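Local coordinates for methionine-binding lipoprotein metQ (Bacillus subtilis subsp. subtilis, PDB 4GOT) that probably binds methionine and hands it to the membrane permease of the MetNPQ ABC transporter, and also takes part in methionine sulfoxide import, at residues A[66-71]-A[113-118]; A[175-180]-A[185-190]. One frame throughout, in Å; residues are numbered along the deposited sequence.

Contact 1 of 2, residues A[66-71]-A[113-118]; sequences LEQEMK and NVAEQG. With MSE (selenomethionine), chain B.
Gln68 leaves its helix with CG opposite the backbone N (chi1 -180°) and then bends at chi2 (65°), which brings the amide round to Val114. Val114 answers with CG1, the branch that lies opposite its own backbone N (chi1 176°). The two side chains cross at about a right angle. The methyl CG1 of Val114 rests against the amide of Gln68, 3.7 Å from NE2 and close to CD as well. This is a van der Waals touch, and no hydrogen bond joins the two segments. The polar end of Gln68 is held within its own helix instead, where NE2 bonds to Glu72. Nearer the backbone, CB of Gln68 meets CB of Ala115 at 3.9 Å. Ala115 is buried and also packs on Tyr65 of helix 63-72, while Val114 is exposed. The contact therefore runs from the inside of the protein to its surface.

A short 3-10 turn carries Val114 and Ala115, and Glu116 N bonds to Asn113 O at 2.9 Å. The flanking residues of this turn face the bound selenomethionine. Asn113 ND2 lies 3.8 Å from its SE, and Glu116 OE2 lies 3.6 Å from its CG. Glu116 OE2 also has a salt bridge to Arg119 and a hydrogen bond from His62.

Helix 63-72 follows strand 57-62 of the six-stranded sheet. The turn at 113-118 follows strand 107-111 of the five-stranded sheet and leads into helix 117-126, with Glu116 at its N-cap. The contact thus joins the two lobes beside the ligand cleft.

Contact 2 of 2, residues A[175-180]-A[185-190]; sequences VFINVN and NKLNPK. With MSE (selenomethionine), chain B.
The puckered ring of Pro189 meets Val179 through a corner and not a face: its CG lies 4.0 Å from the CG1 methyl of Val179. The two side chains cross at about a right angle. Pro189, Leu187 and Ile177 all pack on Tyr92 of strand 90-92. The amide of Asn180 belongs to the ligand side. Its OD1 takes a weak hydrogen bond of 3.4 Å from the amino N of selenomethionine and is also hydrogen-bonded to OH of Tyr43.

A second apolar touch lies alongside. With chi2 of Ile177 extended (174°), its CD1 is carried out to CD1 of Leu187, 3.9 Å away; these side chains also cross at about a right angle. Leu187 leans on Tyr167 of helix 163-168 too. No hydrogen bond links the two segments.

Helix 179-184 begins within 175-180, with Asn178 at its N-cap position, and runs on toward 185-190. Lys186 has a positive phi (69°) and is the C-prime residue of the Schellman motif that ends this helix. The chain then turns back: Leu187 packs on the end of strand 174-177 and Pro189 on the first turn of the helix. Strand, short helix and returning loop form part of one lobe of a type 2 periplasmic-binding-protein fold, with the start of the helix lining part of the selenomethionine pocket.

Overall arrangement
The two contacts lie on opposite sides of the chain's centre, with their own centres about 20 Å apart, and selenomethionine is touched from both. Contact 1 spans the two lobes, whereas contact 2 lies within the lobe of the five-stranded sheet. Strands 107-111 and 174-177 are parallel neighbours in that sheet. They lead into 113-118 and into the helix at 179-184, and so bring two pocket-lining segments side by side. There the side chains of Glu116 and Asn178 meet. Contact 1 lies by the side chain of the ligand and contact 2 by its amino-acid end. Arg119, Glu87 and Asn206 add hydrogen bonds to the ligand.

Contact 1 of 2, residues A[66-71]-A[113-118]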
loop_
_atom_site.group_PDB
_atom_site.type_symbol
_atom_site.label_atom_id
_atom_site.label_comp_id
_atom_site.label_asym_id
_atom_site.label_seq_id
_atom_site.Cartn_x
_atom_site.Cartn_y
_atom_site.Cartn_z
ATOM N N LEU A 66 6.810 -5.588 -4.126
ATOM C CA LEU A 66 7.578 -5.734 -5.373
ATOM C C LEU A 66 8.500 -6.960 -5.317
ATOM O O LEU A 66 8.523 -7.766 -6.247
ATOM C CB LEU A 66 8.395 -4.450 -5.687
ATOM C CG LEU A 66 9.254 -4.562 -6.982
ATOM C CD1 LEU A 66 8.392 -4.818 -8.247
ATOM C CD2 LEU A 66 10.136 -3.325 -7.131
ATOM N N GLU A 67 9.217 -7.113 -4.190
ATOM C CA GLU A 67 10.103 -8.273 -3.998
ATOM C C GLU A 67 9.405 -9.616 -4.066
ATOM O O GLU A 67 9.859 -10.533 -4.791
ATOM C CB GLU A 67 10.864 -8.147 -2.680
ATOM C CG GLU A 67 11.927 -7.098 -2.807
ATOM C CD GLU A 67 12.737 -6.963 -1.553
ATOM O OE1 GLU A 67 12.478 -7.726 -0.592
ATOM O OE2 GLU A 67 13.614 -6.085 -1.558
ATOM N N GLN A 68 8.304 -9.732 -3.327
ATOM C CA GLN A 68 7.444 -10.918 -3.426
ATOM C C GLN A 68 6.981 -11.199 -4.853
ATOM O O GLN A 68 6.944 -12.361 -5.288
ATOM C CB GLN A 68 6.180 -10.767 -2.532
ATOM C CG GLN A 68 5.230 -11.980 -2.572
ATOM C CD GLN A 68 5.842 -13.264 -1.991
ATOM O OE1 GLN A 68 6.737 -13.221 -1.159
ATOM N NE2 GLN A 68 5.331 -14.409 -2.428
ATOM N N GLU A 69 6.546 -10.158 -5.554
ATOM C CA GLU A 69 6.049 -10.332 -6.945
ATOM C C GLU A 69 7.116 -10.887 -7.867
ATOM O O GLU A 69 6.849 -11.764 -8.716
ATOM C CB GLU A 69 5.543 -9.029 -7.480
ATOM C CG GLU A 69 4.249 -8.610 -6.793
ATOM C CD GLU A 69 3.019 -9.098 -7.548
ATOM O OE1 GLU A 69 2.798 -8.546 -8.657
ATOM O OE2 GLU A 69 2.301 -9.993 -7.009
HETATM N N MSE A 70 8.350 -10.435 -7.666
HETATM C CA MSE A 70 9.445 -10.914 -8.505
HETATM C C MSE A 70 9.882 -12.303 -8.113
HETATM O O MSE A 70 10.261 -13.068 -8.980
HETATM C CB MSE A 70 10.609 -9.934 -8.532
HETATM C CG MSE A 70 10.307 -8.672 -9.373
HETATM SE SE MSE A 70 11.633 -7.265 -9.063
HETATM C CE MSE A 70 13.101 -8.128 -10.061
ATOM N N LYS A 71 9.815 -12.633 -6.820
ATOM C CA LYS A 71 10.000 -14.024 -6.353
ATOM C C LYS A 71 8.975 -14.975 -7.016
ATOM O O LYS A 71 9.304 -16.055 -7.461
ATOM C CB LYS A 71 9.872 -14.062 -4.840
ATOM C CG LYS A 71 10.137 -15.397 -4.165
ATOM C CD LYS A 71 9.861 -15.270 -2.660
ATOM C CE LYS A 71 11.045 -14.723 -1.847
ATOM N NZ LYS A 71 11.713 -15.784 -1.018
ATOM N N ASN A 113 -2.871 -10.573 0.797
ATOM C CA ASN A 113 -1.616 -10.018 0.268
ATOM C C ASN A 113 -0.436 -10.709 0.974
ATOM O O ASN A 113 -0.106 -10.365 2.122
ATOM C CB ASN A 113 -1.633 -8.484 0.544
ATOM C CG ASN A 113 -0.514 -7.713 -0.117
ATOM O OD1 ASN A 113 0.595 -8.203 -0.335
ATOM N ND2 ASN A 113 -0.807 -6.456 -0.420
ATOM N N VAL A 114 0.165 -11.693 0.303
ATOM C CA VAL A 114 1.241 -12.498 0.873
ATOM C C VAL A 114 2.352 -11.628 1.466
ATOM O O VAL A 114 2.783 -11.858 2.607
ATOM C CB VAL A 114 1.864 -13.440 -0.167
ATOM C CG1 VAL A 114 3.056 -14.188 0.425
ATOM C CG2 VAL A 114 0.819 -14.409 -0.737
ATOM N N ALA A 115 2.797 -10.622 0.689
ATOM C CA ALA A 115 3.837 -9.676 1.107
ATOM C C ALA A 115 3.531 -8.896 2.387
ATOM O O ALA A 115 4.463 -8.451 3.095
ATOM C CB ALA A 115 4.106 -8.701 -0.028
ATOM N N GLU A 116 2.249 -8.720 2.709
ATOM C CA GLU A 116 1.866 -7.926 3.876
ATOM C C GLU A 116 1.483 -8.761 5.101
ATOM O O GLU A 116 0.967 -8.220 6.057
ATOM C CB GLU A 116 0.716 -6.985 3.524
ATOM C CG GLU A 116 1.163 -5.862 2.600
ATOM C CD GLU A 116 0.248 -4.657 2.657
ATOM O OE1 GLU A 116 -0.989 -4.871 2.754
ATOM O OE2 GLU A 116 0.781 -3.504 2.613
ATOM N N GLN A 117 1.734 -10.075 5.087
ATOM C CA GLN A 117 1.337 -10.898 6.225
ATOM C C GLN A 117 2.066 -10.479 7.500
ATOM O O GLN A 117 1.453 -10.461 8.566
ATOM C CB GLN A 117 1.579 -12.382 5.957
ATOM C CG GLN A 117 0.726 -12.952 4.803
ATOM C CD GLN A 117 -0.775 -12.857 5.033
ATOM O OE1 GLN A 117 -1.496 -12.090 4.333
ATOM N NE2 GLN A 117 -1.264 -13.600 6.027
ATOM N N GLY A 118 3.353 -10.165 7.401
ATOM C CA GLY A 118 4.126 -9.692 8.558
ATOM C C GLY A 118 3.698 -8.294 9.029
ATOM O O GLY A 118 3.684 -7.998 10.232
HETATM N N MSE B 300 -1.084 1.386 -1.071
HETATM C CA MSE B 300 -0.986 0.111 -0.300
HETATM C C MSE B 300 -0.386 0.311 1.133
HETATM O O MSE B 300 0.636 0.937 1.214
HETATM O OXT MSE B 300 -0.843 -0.158 2.206
HETATM C CB MSE B 300 -0.084 -0.860 -1.077
HETATM C CG MSE B 300 -0.104 -2.282 -0.612
HETATM SE SE MSE B 300 1.242 -3.413 -1.524
HETATM C CE MSE B 300 0.227 -3.644 -3.345
#

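Contact 2 of 2, residues A[175-180]-A[185-190]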
loop_
_atom_site.group_PDB
_atom_site.type_symbol
_atom_site.label_atom_id
_atom_site.label_comp_id
_atom_site.label_asym_id
_atom_site.label_seq_id
_atom_site.Cartn_x
_atom_site.Cartn_y
_atom_site.Cartn_z
ATOM N N VAL A 175 -10.904 -5.994 11.095
ATOM C CA VAL A 175 -10.601 -6.130 9.637
ATOM C C VAL A 175 -9.481 -5.183 9.210
ATOM O O VAL A 175 -9.525 -3.981 9.533
ATOM C CB VAL A 175 -11.858 -5.843 8.752
ATOM C CG1 VAL A 175 -11.492 -6.034 7.280
ATOM C CG2 VAL A 175 -13.041 -6.720 9.159
ATOM N N PHE A 176 -8.451 -5.730 8.534
ATOM C CA PHE A 176 -7.360 -4.912 7.947
ATOM C C PHE A 176 -7.796 -4.305 6.622
ATOM O O PHE A 176 -8.340 -5.021 5.775
ATOM C CB PHE A 176 -6.076 -5.722 7.728
ATOM C CG PHE A 176 -5.336 -6.045 9.011
ATOM C CD1 PHE A 176 -5.647 -7.195 9.727
ATOM C CD2 PHE A 176 -4.332 -5.226 9.488
ATOM C CE1 PHE A 176 -4.986 -7.510 10.927
ATOM C CE2 PHE A 176 -3.657 -5.537 10.678
ATOM C CZ PHE A 176 -3.979 -6.681 11.394
ATOM N N ILE A 177 -7.585 -2.995 6.459
ATOM C CA ILE A 177 -7.876 -2.308 5.167
ATOM C C ILE A 177 -6.671 -1.373 4.847
ATOM O O ILE A 177 -6.264 -0.517 5.677
ATOM C CB ILE A 177 -9.204 -1.483 5.164
ATOM C CG1 ILE A 177 -10.360 -2.225 5.875
ATOM C CG2 ILE A 177 -9.604 -1.142 3.730
ATOM C CD1 ILE A 177 -11.651 -1.424 6.029
ATOM N N ASN A 178 -6.106 -1.542 3.654
ATOM C CA ASN A 178 -5.026 -0.684 3.155
ATOM C C ASN A 178 -5.618 0.710 2.954
ATOM O O ASN A 178 -6.738 0.811 2.458
ATOM C CB ASN A 178 -4.519 -1.180 1.791
ATOM C CG ASN A 178 -3.818 -2.540 1.856
ATOM O OD1 ASN A 178 -2.618 -2.616 2.121
ATOM N ND2 ASN A 178 -4.558 -3.602 1.628
ATOM N N VAL A 179 -4.867 1.764 3.271
ATOM C CA VAL A 179 -5.387 3.140 3.133
ATOM C C VAL A 179 -5.992 3.418 1.725
ATOM O O VAL A 179 -7.038 4.040 1.620
ATOM C CB VAL A 179 -4.319 4.212 3.466
ATOM C CG1 VAL A 179 -4.874 5.619 3.165
ATOM C CG2 VAL A 179 -3.789 4.083 4.907
ATOM N N ASN A 180 -5.350 2.988 0.648
ATOM C CA ASN A 180 -5.908 3.258 -0.705
ATOM C C ASN A 180 -7.345 2.736 -0.925
ATOM O O ASN A 180 -8.218 3.441 -1.456
ATOM C CB ASN A 180 -4.989 2.757 -1.831
ATOM C CG ASN A 180 -4.994 1.246 -2.016
ATOM O OD1 ASN A 180 -4.340 0.504 -1.242
ATOM N ND2 ASN A 180 -5.638 0.776 -3.106
ATOM N N ASN A 185 -13.337 3.364 -0.732
ATOM C CA ASN A 185 -14.624 3.143 -0.058
ATOM C C ASN A 185 -15.162 4.344 0.771
ATOM O O ASN A 185 -16.093 4.181 1.513
ATOM C CB ASN A 185 -14.452 1.955 0.917
ATOM C CG ASN A 185 -15.773 1.315 1.337
ATOM O OD1 ASN A 185 -16.577 0.885 0.500
ATOM N ND2 ASN A 185 -15.988 1.214 2.647
ATOM N N LYS A 186 -14.550 5.515 0.685
ATOM C CA LYS A 186 -15.033 6.713 1.394
ATOM C C LYS A 186 -14.885 6.650 2.927
ATOM O O LYS A 186 -15.602 7.347 3.659
ATOM C CB LYS A 186 -16.493 7.016 1.027
ATOM C CG LYS A 186 -16.786 7.013 -0.469
ATOM C CD LYS A 186 -15.893 7.972 -1.240
ATOM C CE LYS A 186 -16.524 8.421 -2.571
ATOM N NZ LYS A 186 -16.720 7.327 -3.572
ATOM N N LEU A 187 -13.976 5.812 3.400
ATOM C CA LEU A 187 -13.604 5.828 4.811
ATOM C C LEU A 187 -12.512 6.882 5.040
ATOM O O LEU A 187 -11.724 7.183 4.177
ATOM C CB LEU A 187 -13.117 4.438 5.264
ATOM C CG LEU A 187 -14.165 3.314 5.278
ATOM C CD1 LEU A 187 -13.490 1.947 5.495
ATOM C CD2 LEU A 187 -15.231 3.622 6.334
ATOM N N ASN A 188 -12.462 7.420 6.233
ATOM C CA ASN A 188 -11.405 8.336 6.602
ATOM C C ASN A 188 -10.525 7.611 7.643
ATOM O O ASN A 188 -10.916 7.475 8.799
ATOM C CB ASN A 188 -12.060 9.614 7.157
ATOM C CG ASN A 188 -11.052 10.667 7.583
ATOM O OD1 ASN A 188 -11.439 11.723 8.087
ATOM N ND2 ASN A 188 -9.770 10.396 7.387
ATOM N N PRO A 189 -9.357 7.105 7.234
ATOM C CA PRO A 189 -8.614 6.234 8.139
ATOM C C PRO A 189 -8.300 6.822 9.550
ATOM O O PRO A 189 -8.475 6.132 10.553
ATOM C CB PRO A 189 -7.342 5.933 7.356
ATOM C CG PRO A 189 -7.775 6.009 5.927
ATOM C CD PRO A 189 -8.769 7.117 5.888
ATOM N N LYS A 190 -7.926 8.086 9.646
ATOM C CA LYS A 190 -7.584 8.655 10.957
ATOM C C LYS A 190 -8.780 8.875 11.911
ATOM O O LYS A 190 -8.584 9.000 13.121
ATOM C CB LYS A 190 -6.816 9.983 10.785
ATOM C CG LYS A 190 -5.473 9.867 10.080
ATOM C CD LYS A 190 -4.464 8.998 10.837
ATOM C CE LYS A 190 -3.835 9.724 12.023
ATOM N NZ LYS A 190 -3.207 8.755 12.969
HETATM N N MSE B 300 -1.084 1.386 -1.071
HETATM C CA MSE B 300 -0.986 0.111 -0.300
HETATM C C MSE B 300 -0.386 0.311 1.133
HETATM O O MSE B 300 0.636 0.937 1.214
HETATM O OXT MSE B 300 -0.843 -0.158 2.206
HETATM C CB MSE B 300 -0.084 -0.860 -1.077
HETATM C CG MSE B 300 -0.104 -2.282 -0.612
HETATM SE SE MSE B 300 1.242 -3.413 -1.524
HETATM C CE MSE B 300 0.227 -3.644 -3.345
#